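PDB 3EBV: chinitase A from Streptomyces coelicolor, which probably hydrolyses internal glycosidic bonds of chitin through its family 18 glycosyl hydrolase domain, the part of the longer protein present here. Local coordinates for residues Val20-Ser28 / Phe64-Gln72; Val240-Lys249 / Pro258-Ala268. All coordinates share one frame; numbering follows the deposited sequence.

Contact 1. Residues Val20-Ser28 / Phe64-Gln72; sequences VQKISDVPS and FKADVRAKQ. With SO4 (sulfate ion), chain B.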
ATOM      1  N   VAL A  20      10.270   6.535 -16.208  1.00 14.40           N
ATOM      2  CA  VAL A  20       9.488   5.420 -16.700  1.00 14.31           C
ATOM      3  C   VAL A  20      10.232   4.126 -16.469  1.00 14.11           C
ATOM      4  O   VAL A  20      11.453   4.033 -16.695  1.00 15.14           O
ATOM      5  CB  VAL A  20       9.155   5.606 -18.225  1.00 15.57           C
ATOM      6  CG1 VAL A  20       8.562   4.333 -18.816  1.00 17.20           C
ATOM      7  CG2 VAL A  20       8.176   6.747 -18.381  1.00 19.08           C
ATOM      8  N   GLN A  21       9.489   3.112 -16.004  1.00 13.87           N
ATOM      9  CA  GLN A  21      10.070   1.826 -15.675  1.00 13.46           C
ATOM     10  C   GLN A  21       9.248   0.678 -16.225  1.00 14.87           C
ATOM     11  O   GLN A  21       8.014   0.745 -16.209  1.00 14.83           O
ATOM     12  CB  GLN A  21      10.150   1.606 -14.138  1.00 14.13           C
ATOM     13  CG  GLN A  21      11.045   2.593 -13.392  1.00 13.61           C
ATOM     14  CD  GLN A  21      11.114   2.275 -11.918  1.00 14.07           C
ATOM     15  OE1 GLN A  21      10.069   2.162 -11.261  1.00 15.51           O
ATOM     16  NE2 GLN A  21      12.331   2.167 -11.369  1.00 13.51           N
ATOM     17  N   LYS A  22       9.936  -0.376 -16.664  1.00 15.09           N
ATOM     18  CA  LYS A  22       9.293  -1.690 -16.803  1.00 16.19           C
ATOM     19  C   LYS A  22       9.222  -2.309 -15.411  1.00 14.68           C
ATOM     20  O   LYS A  22       9.938  -1.879 -14.492  1.00 14.62           O
ATOM     21  CB  LYS A  22      10.091  -2.601 -17.744  1.00 18.19           C
ATOM     22  CG  LYS A  22      10.159  -2.023 -19.159  1.00 22.46           C
ATOM     23  CD  LYS A  22      11.035  -2.868 -20.064  1.00 26.95           C
ATOM     24  CE  LYS A  22      11.010  -2.313 -21.479  1.00 34.02           C
ATOM     25  NZ  LYS A  22      11.995  -2.962 -22.406  1.00 37.21           N
ATOM     26  N   ILE A  23       8.388  -3.327 -15.243  1.00 14.54           N
ATOM     27  CA  ILE A  23       8.409  -4.063 -13.977  1.00 14.35           C
ATOM     28  C   ILE A  23       9.822  -4.586 -13.684  1.00 14.59           C
ATOM     29  O   ILE A  23      10.248  -4.621 -12.539  1.00 14.94           O
ATOM     30  CB  ILE A  23       7.357  -5.223 -14.000  1.00 14.17           C
ATOM     31  CG1 ILE A  23       5.927  -4.641 -13.926  1.00 15.13           C
ATOM     32  CG2 ILE A  23       7.656  -6.297 -12.929  1.00 14.70           C
ATOM     33  CD1 ILE A  23       5.518  -4.096 -12.498  1.00 15.44           C
ATOM     34  N   SER A  24      10.554  -5.024 -14.711  1.00 15.46           N
ATOM     35  CA  SER A  24      11.905  -5.581 -14.525  1.00 15.77           C
ATOM     36  C   SER A  24      12.906  -4.529 -14.032  1.00 15.76           C
ATOM     37  O   SER A  24      13.975  -4.899 -13.528  1.00 16.87           O
ATOM     38  CB  SER A  24      12.421  -6.149 -15.849  1.00 17.24           C
ATOM     39  OG  SER A  24      12.392  -5.135 -16.850  1.00 19.48           O
ATOM     40  N   ASP A  25      12.571  -3.238 -14.152  1.00 15.11           N
ATOM     41  CA  ASP A  25      13.461  -2.192 -13.647  1.00 15.18           C
ATOM     42  C   ASP A  25      13.302  -1.916 -12.148  1.00 14.40           C
ATOM     43  O   ASP A  25      14.107  -1.209 -11.547  1.00 15.02           O
ATOM     44  CB  ASP A  25      13.216  -0.859 -14.357  1.00 14.89           C
ATOM     45  CG  ASP A  25      13.574  -0.897 -15.833  1.00 17.96           C
ATOM     46  OD1 ASP A  25      14.653  -1.454 -16.155  1.00 18.64           O
ATOM     47  OD2 ASP A  25      12.780  -0.321 -16.608  1.00 19.79           O
ATOM     48  N   VAL A  26      12.209  -2.407 -11.560  1.00 13.47           N
ATOM     49  CA  VAL A  26      11.946  -2.118 -10.146  1.00 12.86           C
ATOM     50  C   VAL A  26      13.056  -2.699  -9.260  1.00 12.70           C
ATOM     51  O   VAL A  26      13.396  -3.873  -9.385  1.00 12.69           O
ATOM     52  CB  VAL A  26      10.570  -2.675  -9.716  1.00 12.02           C
ATOM     53  CG1 VAL A  26      10.389  -2.561  -8.176  1.00 13.75           C
ATOM     54  CG2 VAL A  26       9.452  -1.933 -10.483  1.00 11.89           C
ATOM     55  N   PRO A  27      13.642  -1.864  -8.378  1.00 12.98           N
ATOM     56  CA  PRO A  27      14.699  -2.354  -7.471  1.00 13.19           C
ATOM     57  C   PRO A  27      14.360  -3.614  -6.687  1.00 14.09           C
ATOM     58  O   PRO A  27      13.194  -3.825  -6.309  1.00 13.44           O
ATOM     59  CB  PRO A  27      14.935  -1.177  -6.517  1.00 13.20           C
ATOM     60  CG  PRO A  27      14.599   0.075  -7.384  1.00 14.53           C
ATOM     61  CD  PRO A  27      13.442  -0.400  -8.272  1.00 12.32           C
ATOM     62  N   SER A  28      15.397  -4.406  -6.418  1.00 14.11           N
ATOM     63  CA  SER A  28      15.224  -5.661  -5.689  1.00 15.21           C
ATOM     64  C   SER A  28      14.682  -5.475  -4.265  1.00 14.67           C
ATOM     65  O   SER A  28      14.080  -6.419  -3.726  1.00 15.76           O
ATOM     66  CB  SER A  28      16.549  -6.428  -5.632  1.00 15.60           C
ATOM     67  OG  SER A  28      17.546  -5.638  -5.075  1.00 17.67           O
ATOM     68  N   PHE A  64       5.366  -7.417 -20.087  1.00 19.39           N
ATOM     69  CA  PHE A  64       4.833  -7.131 -18.718  1.00 18.29           C
ATOM     70  C   PHE A  64       4.521  -8.448 -17.985  1.00 18.70           C
ATOM     71  O   PHE A  64       5.009  -8.698 -16.853  1.00 18.20           O
ATOM     72  CB  PHE A  64       3.595  -6.253 -18.846  1.00 17.66           C
ATOM     73  CG  PHE A  64       2.872  -6.023 -17.545  1.00 17.49           C
ATOM     74  CD1 PHE A  64       3.388  -5.103 -16.620  1.00 17.82           C
ATOM     75  CD2 PHE A  64       1.712  -6.712 -17.242  1.00 17.92           C
ATOM     76  CE1 PHE A  64       2.728  -4.863 -15.404  1.00 16.98           C
ATOM     77  CE2 PHE A  64       1.048  -6.503 -16.036  1.00 20.55           C
ATOM     78  CZ  PHE A  64       1.560  -5.552 -15.115  1.00 18.93           C
ATOM     79  N   LYS A  65       3.771  -9.329 -18.648  1.00 18.89           N
ATOM     80  CA  LYS A  65       3.472 -10.627 -18.049  1.00 19.65           C
ATOM     81  C   LYS A  65       4.721 -11.422 -17.702  1.00 19.51           C
ATOM     82  O   LYS A  65       4.781 -12.072 -16.652  1.00 20.22           O
ATOM     83  CB  LYS A  65       2.528 -11.461 -18.937  1.00 20.67           C
ATOM     84  CG  LYS A  65       1.139 -10.921 -19.050  1.00 22.11           C
ATOM     85  CD  LYS A  65       0.285 -11.890 -19.863  1.00 25.53           C
ATOM     86  CE  LYS A  65      -1.111 -11.359 -20.085  1.00 28.90           C
ATOM     87  NZ  LYS A  65      -1.893 -12.253 -21.027  1.00 32.08           N
ATOM     88  N   ALA A  66       5.721 -11.387 -18.597  1.00 19.51           N
ATOM     89  CA  ALA A  66       6.974 -12.085 -18.367  1.00 19.76           C
ATOM     90  C   ALA A  66       7.761 -11.511 -17.181  1.00 19.03           C
ATOM     91  O   ALA A  66       8.344 -12.245 -16.382  1.00 20.33           O
ATOM     92  CB  ALA A  66       7.847 -12.061 -19.660  1.00 19.19           C
ATOM     93  N   ASP A  67       7.756 -10.174 -17.103  1.00 19.74           N
ATOM     94  CA  ASP A  67       8.416  -9.449 -16.028  1.00 18.81           C
ATOM     95  C   ASP A  67       7.752  -9.780 -14.673  1.00 17.83           C
ATOM     96  O   ASP A  67       8.456 -10.000 -13.687  1.00 17.92           O
ATOM     97  CB  ASP A  67       8.308  -7.953 -16.277  1.00 18.80           C
ATOM     98  CG  ASP A  67       9.241  -7.451 -17.401  1.00 20.12           C
ATOM     99  OD1 ASP A  67      10.050  -8.257 -17.928  1.00 21.19           O
ATOM    100  OD2 ASP A  67       9.147  -6.249 -17.722  1.00 20.23           O
ATOM    101  N   VAL A  68       6.416  -9.821 -14.657  1.00 17.33           N
ATOM    102  CA  VAL A  68       5.695 -10.249 -13.446  1.00 17.81           C
ATOM    103  C   VAL A  68       6.125 -11.662 -13.004  1.00 18.06           C
ATOM    104  O   VAL A  68       6.457 -11.881 -11.832  1.00 18.67           O
ATOM    105  CB  VAL A  68       4.184 -10.110 -13.619  1.00 16.47           C
ATOM    106  CG1 VAL A  68       3.434 -10.771 -12.445  1.00 17.31           C
ATOM    107  CG2 VAL A  68       3.775  -8.625 -13.762  1.00 18.43           C
ATOM    108  N   ARG A  69       6.153 -12.601 -13.953  1.00 19.15           N
ATOM    109  CA  ARG A  69       6.562 -13.974 -13.648  0.70 20.48           C
ATOM    110  C   ARG A  69       7.980 -14.025 -13.105  1.00 18.85           C
ATOM    111  O   ARG A  69       8.263 -14.762 -12.147  1.00 19.06           O
ATOM    112  CB  ARG A  69       6.450 -14.882 -14.889  0.70 20.24           C
ATOM    113  CG  ARG A  69       5.057 -15.018 -15.420  0.70 23.30           C
ATOM    114  CD  ARG A  69       4.959 -16.127 -16.507  0.70 24.19           C
ATOM    115  NE  ARG A  69       6.118 -16.160 -17.409  0.70 29.60           N
ATOM    116  CZ  ARG A  69       6.182 -15.609 -18.629  0.70 30.61           C
ATOM    117  NH1 ARG A  69       7.312 -15.721 -19.325  0.70 31.32           N
ATOM    118  NH2 ARG A  69       5.142 -14.956 -19.157  0.70 28.24           N
ATOM    119  N   ALA A  70       8.888 -13.246 -13.707  1.00 18.32           N
ATOM    120  CA  ALA A  70      10.265 -13.212 -13.228  1.00 18.73           C
ATOM    121  C   ALA A  70      10.389 -12.653 -11.800  1.00 18.72           C
ATOM    122  O   ALA A  70      11.195 -13.139 -11.011  1.00 20.07           O
ATOM    123  CB  ALA A  70      11.188 -12.431 -14.216  1.00 19.19           C
ATOM    124  N   LYS A  71       9.601 -11.610 -11.490  1.00 18.75           N
ATOM    125  CA  LYS A  71       9.594 -11.081 -10.112  1.00 17.99           C
ATOM    126  C   LYS A  71       9.130 -12.162  -9.146  1.00 17.32           C
ATOM    127  O   LYS A  71       9.686 -12.322  -8.053  1.00 16.61           O
ATOM    128  CB  LYS A  71       8.649  -9.870 -10.020  1.00 17.68           C
ATOM    129  CG  LYS A  71       9.274  -8.537 -10.516  1.00 17.61           C
ATOM    130  CD  LYS A  71      10.489  -8.114  -9.683  1.00 17.65           C
ATOM    131  CE  LYS A  71      11.151  -6.846 -10.211  1.00 16.41           C
ATOM    132  NZ  LYS A  71      12.210  -6.406  -9.286  1.00 15.62           N
ATOM    133  N   GLN A  72       8.086 -12.889  -9.546  1.00 18.01           N
ATOM    134  CA  GLN A  72       7.544 -13.960  -8.686  1.00 18.65           C
ATOM    135  C   GLN A  72       8.524 -15.111  -8.458  1.00 20.28           C
ATOM    136  O   GLN A  72       8.593 -15.658  -7.356  1.00 20.14           O
ATOM    137  CB  GLN A  72       6.218 -14.454  -9.246  1.00 18.36           C
ATOM    138  CG  GLN A  72       5.122 -13.372  -9.137  1.00 18.26           C
ATOM    139  CD  GLN A  72       3.922 -13.616 -10.010  1.00 19.39           C
ATOM    140  OE1 GLN A  72       3.990 -14.342 -11.036  1.00 20.30           O
ATOM    141  NE2 GLN A  72       2.789 -13.023  -9.623  1.00 18.83           N
TER
HETATM  142  S   SO4 B 303      20.335  -5.774  -7.629  1.00 20.93           S
HETATM  143  O1  SO4 B 303      19.907  -6.969  -8.337  1.00 23.44           O
HETATM  144  O2  SO4 B 303      21.793  -5.602  -7.661  1.00 19.77           O
HETATM  145  O3  SO4 B 303      19.625  -4.619  -8.288  1.00 17.27           O
HETATM  146  O4  SO4 B 303      19.980  -5.882  -6.211  1.00 22.73           O
HETATM  147  O   HOH W   1      11.852  -6.488 -19.149  1.00 27.33           O
HETATM  148  O   HOH W   2      14.248  -7.024 -11.792  1.00 33.51           O
HETATM  149  O   HOH W   3      11.521  -6.012  -6.587  1.00 15.18           O
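In the TIM barrel of this family 18 chitinase, the loop Val20-Ser28, part of the connection from strand 6-12 to strand 32-40, meets helix 61-73, where Ile23 packs against Phe64, Asp67 and Lys71. Its CG1 comes obliquely to the Phe64 ring, 3.5 Å from CE1, and its CG2 sits 3.7 Å from CG of Lys71. Ile33 of strand 32-40 touches both Ile23 and Lys71 from the barrel side. Lys71 then bends at its second torsion (chi2 -62°) and runs out extended, carrying NZ to the carbonyls at the end of the short 3-10 turn 23-25. There NZ donates to O of Val26 over 2.8 Å, tilted 34° from the carbonyl plane; one water, 2.8 Å from NZ, passes the grip on to O of Pro27, and a second water, bound to O of Ser24, takes only a weak bond from NZ. With an alanine in place of Lys71, the carbonyl of Val26 would probably lose its charged donor and CG2 of Ile23 part of its cover. One turn earlier, OD1 of Asp67 takes a bond from a water that also pairs with OG of Ser24, while OD2 is hydrogen-bonded to Tyr59, whose hydroxyl also pairs with N of Ile23. One apolar residue thus joins loop to helix, flanked by a lysine that binds one carbonyl directly and others through water, and by a carboxylate using water and Tyr59.

Contact 2. Residues Val240-Lys249 / Pro258-Ala268; sequences VNAALDCLTK and PSKTYPDLRGA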
ATOM      1  N   VAL A 240      12.186   7.623   8.439  1.00 10.63           N
ATOM      2  CA  VAL A 240      11.432   6.382   8.346  1.00 10.27           C
ATOM      3  C   VAL A 240      12.117   5.309   9.217  1.00 10.77           C
ATOM      4  O   VAL A 240      11.445   4.572   9.970  1.00 10.93           O
ATOM      5  CB  VAL A 240      11.347   5.828   6.882  1.00 10.87           C
ATOM      6  CG1 VAL A 240      10.518   4.542   6.859  1.00 11.56           C
ATOM      7  CG2 VAL A 240      10.761   6.911   5.944  1.00 11.75           C
ATOM      8  N   ASN A 241      13.436   5.182   9.083  1.00 10.95           N
ATOM      9  CA  ASN A 241      14.187   4.143   9.837  1.00 10.20           C
ATOM     10  C   ASN A 241      14.096   4.394  11.336  1.00 10.28           C
ATOM     11  O   ASN A 241      13.965   3.440  12.088  1.00 11.32           O
ATOM     12  CB  ASN A 241      15.648   4.095   9.360  1.00 10.77           C
ATOM     13  CG  ASN A 241      15.744   3.682   7.906  1.00 11.75           C
ATOM     14  OD1 ASN A 241      14.816   3.071   7.361  1.00 11.92           O
ATOM     15  ND2 ASN A 241      16.896   3.968   7.274  1.00 13.93           N
ATOM     16  N   ALA A 242      14.128   5.667  11.746  1.00 10.04           N
ATOM     17  CA  ALA A 242      13.928   5.969  13.167  1.00 10.60           C
ATOM     18  C   ALA A 242      12.549   5.538  13.652  1.00 10.84           C
ATOM     19  O   ALA A 242      12.401   4.972  14.761  1.00 11.26           O
ATOM     20  CB  ALA A 242      14.156   7.426  13.432  1.00 11.06           C
ATOM     21  N   ALA A 243      11.512   5.815  12.866  1.00 10.06           N
ATOM     22  CA  ALA A 243      10.177   5.408  13.281  1.00  9.73           C
ATOM     23  C   ALA A 243      10.078   3.873  13.397  1.00 10.08           C
ATOM     24  O   ALA A 243       9.423   3.337  14.291  1.00 10.07           O
ATOM     25  CB  ALA A 243       9.127   5.946  12.257  1.00 11.07           C
ATOM     26  N   LEU A 244      10.668   3.181  12.421  1.00  9.50           N
ATOM     27  CA  LEU A 244      10.696   1.709  12.472  1.00 10.30           C
ATOM     28  C   LEU A 244      11.398   1.232  13.752  1.00 11.13           C
ATOM     29  O   LEU A 244      10.883   0.329  14.401  1.00 12.01           O
ATOM     30  CB  LEU A 244      11.407   1.150  11.229  1.00 11.39           C
ATOM     31  CG  LEU A 244      10.634   1.355   9.907  1.00 10.89           C
ATOM     32  CD1 LEU A 244      11.644   0.993   8.790  1.00 13.00           C
ATOM     33  CD2 LEU A 244       9.394   0.477   9.853  1.00 10.85           C
ATOM     34  N   ASP A 245      12.542   1.851  14.054  1.00 10.95           N
ATOM     35  CA  ASP A 245      13.291   1.520  15.299  1.00 11.45           C
ATOM     36  C   ASP A 245      12.414   1.793  16.508  1.00 11.74           C
ATOM     37  O   ASP A 245      12.410   1.019  17.479  1.00 11.98           O
ATOM     38  CB  ASP A 245      14.555   2.352  15.391  1.00 11.76           C
ATOM     39  CG  ASP A 245      15.613   1.923  14.384  1.00 12.84           C
ATOM     40  OD1 ASP A 245      15.428   0.860  13.734  1.00 14.36           O
ATOM     41  OD2 ASP A 245      16.598   2.678  14.306  1.00 14.76           O
ATOM     42  N   CYS A 246      11.743   2.934  16.508  1.00 10.19           N
ATOM     43  CA  CYS A 246      10.978   3.309  17.694  1.00 10.53           C
ATOM     44  C   CYS A 246       9.886   2.285  17.983  1.00 10.83           C
ATOM     45  O   CYS A 246       9.708   1.787  19.134  1.00 11.82           O
ATOM     46  CB  CYS A 246      10.430   4.722  17.482  1.00 11.09           C
ATOM     47  SG  CYS A 246       9.328   5.321  18.812  1.00 10.26           S
ATOM     48  N   LEU A 247       9.155   1.905  16.940  1.00  9.64           N
ATOM     49  CA  LEU A 247       8.039   0.964  17.103  1.00 10.00           C
ATOM     50  C   LEU A 247       8.547  -0.447  17.399  1.00 10.52           C
ATOM     51  O   LEU A 247       7.932  -1.138  18.203  1.00 11.65           O
ATOM     52  CB  LEU A 247       7.194   0.933  15.813  1.00 10.42           C
ATOM     53  CG  LEU A 247       6.397   2.243  15.615  1.00 10.67           C
ATOM     54  CD1 LEU A 247       5.891   2.348  14.122  1.00 10.11           C
ATOM     55  CD2 LEU A 247       5.211   2.341  16.545  1.00  9.85           C
ATOM     56  N   THR A 248       9.633  -0.875  16.739  1.00 11.11           N
ATOM     57  CA  THR A 248      10.053  -2.299  16.862  1.00 12.12           C
ATOM     58  C   THR A 248      10.948  -2.577  18.072  1.00 13.14           C
ATOM     59  O   THR A 248      10.927  -3.699  18.583  1.00 14.47           O
ATOM     60  CB  THR A 248      10.790  -2.797  15.589  1.00 12.18           C
ATOM     61  OG1 THR A 248      11.972  -2.036  15.354  1.00 12.93           O
ATOM     62  CG2 THR A 248       9.839  -2.737  14.352  1.00 13.88           C
ATOM     63  N   LYS A 249      11.740  -1.584  18.469  1.00 12.07           N
ATOM     64  CA  LYS A 249      12.761  -1.871  19.485  0.70 13.44           C
ATOM     65  C   LYS A 249      12.998  -0.751  20.481  1.00 13.17           C
ATOM     66  O   LYS A 249      13.952  -0.826  21.286  1.00 13.82           O
ATOM     67  CB  LYS A 249      14.064  -2.331  18.817  0.70 13.90           C
ATOM     68  CG  LYS A 249      14.742  -1.283  17.940  0.70 14.71           C
ATOM     69  CD  LYS A 249      15.938  -1.928  17.183  0.70 16.59           C
ATOM     70  CE  LYS A 249      16.593  -0.976  16.208  0.70 21.91           C
ATOM     71  NZ  LYS A 249      17.931  -1.456  15.654  0.70 22.06           N
ATOM     72  N   PRO A 258       5.806   4.950  22.129  1.00 10.29           N
ATOM     73  CA  PRO A 258       4.789   3.917  22.261  1.00 10.78           C
ATOM     74  C   PRO A 258       4.894   3.183  23.597  1.00 11.12           C
ATOM     75  O   PRO A 258       5.991   3.036  24.149  1.00 10.83           O
ATOM     76  CB  PRO A 258       5.107   2.960  21.097  1.00 11.69           C
ATOM     77  CG  PRO A 258       5.928   3.767  20.095  1.00 11.91           C
ATOM     78  CD  PRO A 258       6.700   4.770  20.961  1.00 10.42           C
ATOM     79  N   SER A 259       3.778   2.677  24.105  1.00 11.90           N
ATOM     80  CA  SER A 259       3.842   1.948  25.363  0.70 11.71           C
ATOM     81  C   SER A 259       4.544   0.621  25.243  1.00 11.74           C
ATOM     82  O   SER A 259       5.110   0.128  26.214  1.00 11.48           O
ATOM     83  CB  SER A 259       2.457   1.725  25.941  0.70 13.46           C
ATOM     84  OG  SER A 259       1.837   2.972  26.214  0.70 16.87           O
ATOM     85  N   LYS A 260       4.478   0.024  24.049  1.00 11.73           N
ATOM     86  CA  LYS A 260       5.035  -1.305  23.808  1.00 13.00           C
ATOM     87  C   LYS A 260       6.028  -1.302  22.651  1.00 12.10           C
ATOM     88  O   LYS A 260       6.210  -0.262  21.980  1.00 11.95           O
ATOM     89  CB  LYS A 260       3.901  -2.304  23.492  1.00 13.69           C
ATOM     90  CG  LYS A 260       2.993  -2.609  24.681  1.00 17.66           C
ATOM     91  CD  LYS A 260       1.824  -3.507  24.242  1.00 19.01           C
ATOM     92  CE  LYS A 260       0.690  -3.377  25.226  1.00 28.26           C
ATOM     93  NZ  LYS A 260       0.984  -4.185  26.426  1.00 32.24           N
ATOM     94  N   THR A 261       6.714  -2.433  22.460  1.00 12.57           N
ATOM     95  CA  THR A 261       7.484  -2.678  21.237  1.00 12.94           C
ATOM     96  C   THR A 261       6.713  -3.690  20.412  1.00 13.43           C
ATOM     97  O   THR A 261       5.934  -4.476  20.949  1.00 12.76           O
ATOM     98  CB  THR A 261       8.891  -3.243  21.480  1.00 14.20           C
ATOM     99  OG1 THR A 261       8.789  -4.444  22.263  1.00 17.42           O
ATOM    100  CG2 THR A 261       9.795  -2.230  22.214  1.00 15.48           C
ATOM    101  N   TYR A 262       6.899  -3.599  19.092  1.00 11.91           N
ATOM    102  CA  TYR A 262       6.176  -4.402  18.110  1.00 13.18           C
ATOM    103  C   TYR A 262       7.193  -4.929  17.103  1.00 14.12           C
ATOM    104  O   TYR A 262       7.281  -4.451  15.963  1.00 13.25           O
ATOM    105  CB  TYR A 262       5.150  -3.506  17.402  1.00 12.39           C
ATOM    106  CG  TYR A 262       4.149  -2.903  18.328  1.00 12.56           C
ATOM    107  CD1 TYR A 262       2.997  -3.613  18.705  1.00 14.43           C
ATOM    108  CD2 TYR A 262       4.359  -1.620  18.851  1.00 12.66           C
ATOM    109  CE1 TYR A 262       2.074  -3.054  19.545  1.00 13.80           C
ATOM    110  CE2 TYR A 262       3.437  -1.067  19.708  1.00 12.71           C
ATOM    111  CZ  TYR A 262       2.296  -1.774  20.048  1.00 13.03           C
ATOM    112  OH  TYR A 262       1.353  -1.227  20.901  1.00 18.74           O
ATOM    113  N   PRO A 263       8.030  -5.912  17.503  1.00 14.49           N
ATOM    114  CA  PRO A 263       9.127  -6.358  16.643  1.00 15.03           C
ATOM    115  C   PRO A 263       8.685  -6.933  15.298  1.00 13.89           C
ATOM    116  O   PRO A 263       9.495  -6.897  14.348  1.00 15.11           O
ATOM    117  CB  PRO A 263       9.855  -7.437  17.469  1.00 16.72           C
ATOM    118  CG  PRO A 263       9.153  -7.510  18.752  1.00 17.32           C
ATOM    119  CD  PRO A 263       8.078  -6.492  18.870  1.00 14.98           C
ATOM    120  N   ASP A 264       7.451  -7.435  15.209  1.00 14.07           N
ATOM    121  CA  ASP A 264       6.964  -8.018  13.926  1.00 14.51           C
ATOM    122  C   ASP A 264       6.296  -6.999  13.007  1.00 13.18           C
ATOM    123  O   ASP A 264       5.628  -7.377  12.043  1.00 12.73           O
ATOM    124  CB  ASP A 264       6.022  -9.201  14.164  1.00 16.56           C
ATOM    125  CG  ASP A 264       6.741 -10.404  14.749  1.00 22.93           C
ATOM    126  OD1 ASP A 264       7.993 -10.484  14.656  1.00 27.39           O
ATOM    127  OD2 ASP A 264       6.036 -11.258  15.323  1.00 30.64           O
ATOM    128  N   LEU A 265       6.488  -5.717  13.300  1.00 11.63           N
ATOM    129  CA  LEU A 265       5.980  -4.638  12.404  1.00 11.34           C
ATOM    130  C   LEU A 265       6.345  -4.985  10.960  1.00 10.80           C
ATOM    131  O   LEU A 265       7.512  -5.326  10.679  1.00 12.25           O
ATOM    132  CB  LEU A 265       6.620  -3.296  12.793  1.00 11.66           C
ATOM    133  CG  LEU A 265       5.968  -2.116  12.107  1.00 11.29           C
ATOM    134  CD1 LEU A 265       4.597  -1.807  12.699  1.00 12.48           C
ATOM    135  CD2 LEU A 265       6.874  -0.915  12.229  1.00 12.14           C
ATOM    136  N   ARG A 266       5.377  -4.870  10.042  1.00 10.75           N
ATOM    137  CA  ARG A 266       5.653  -5.401   8.687  1.00 11.26           C
ATOM    138  C   ARG A 266       6.824  -4.696   8.006  1.00 11.16           C
ATOM    139  O   ARG A 266       7.730  -5.324   7.465  1.00 11.98           O
ATOM    140  CB  ARG A 266       4.415  -5.293   7.793  1.00 11.76           C
ATOM    141  CG  ARG A 266       4.652  -5.813   6.348  1.00 12.99           C
ATOM    142  CD  ARG A 266       4.913  -7.295   6.323  1.00 17.35           C
ATOM    143  NE  ARG A 266       3.661  -7.953   6.626  1.00 16.46           N
ATOM    144  CZ  ARG A 266       3.368  -9.194   6.276  1.00 19.85           C
ATOM    145  NH1 ARG A 266       4.269  -9.945   5.658  1.00 22.18           N
ATOM    146  NH2 ARG A 266       2.173  -9.682   6.597  1.00 19.91           N
ATOM    147  N   GLY A 267       6.788  -3.362   7.975  1.00 10.71           N
ATOM    148  CA  GLY A 267       7.794  -2.614   7.219  1.00  9.75           C
ATOM    149  C   GLY A 267       7.276  -1.284   6.731  1.00 10.36           C
ATOM    150  O   GLY A 267       6.617  -0.539   7.476  1.00 10.03           O
ATOM    151  N   ALA A 268       7.555  -1.013   5.448  1.00 10.13           N
ATOM    152  CA  ALA A 268       7.309   0.320   4.898  1.00  9.26           C
ATOM    153  C   ALA A 268       6.779   0.209   3.498  1.00  9.21           C
ATOM    154  O   ALA A 268       6.774  -0.870   2.897  1.00  9.76           O
ATOM    155  CB  ALA A 268       8.599   1.194   4.937  1.00 10.30           C
TER
HETATM  156  O   HOH W   4       8.448   1.406  21.507  1.00 11.38           O
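The carbonyl O of Leu247, near the C-terminal end of helix 237-249, is gripped by the backbone of the chain returning to the barrel: N of Tyr262 donates to it over 2.8 Å, with an angle of 147° at the hydrogen, and CA of Thr261 adds a CA-H...O contact. The same oxygen lies at the edge of the Tyr262 ring, near its plane. One residue earlier, a water bridges O of Cys246 and O of Lys260. Thr248 turns CG2 into the contact, 3.6 Å from CB of Leu265, which it crosses at about a right angle; with chi1 at 61° its OG1 is directed back to O of Leu244, where it and N of Thr248 arrive from opposite faces of the carbonyl plane. CD2 of Leu265 touches both CD2 of Leu244, 3.7 Å away, and CD1 of Leu247. SG of Cys246, in a disulfide with Cys253, rests 3.4 Å from CD of Pro258. At the other end, CG1 of Val240 meets CB of Ala268, near the start of strand 267-271. The connection from helix 237-249 to strand 267-271 therefore combines a leucine-lined interior with polar ties from the returning chain, direct to O of Leu247 and through water to O of Cys246.

Both contacts belong to the same TIM barrel and join an outer helix to a connecting segment, but they do not touch: their centres lie about 29 Å apart and their nearest atoms about 11 Å. Strand 6-12 relates them, pairing in parallel with strand 32-40, which follows the loop of contact 1, and with strand 267-271, which begins in contact 2. In family 18 the catalytic acid lies at the C-terminal end of the fourth barrel strand, here probably strand 115-120, which neither contact includes. Contact 1 relies on a long lysine and waters, contact 2 on a more buried apolar interface. The sulfate on Ser28 probably comes from the crystallisation liquor and gives no evidence of a substrate site.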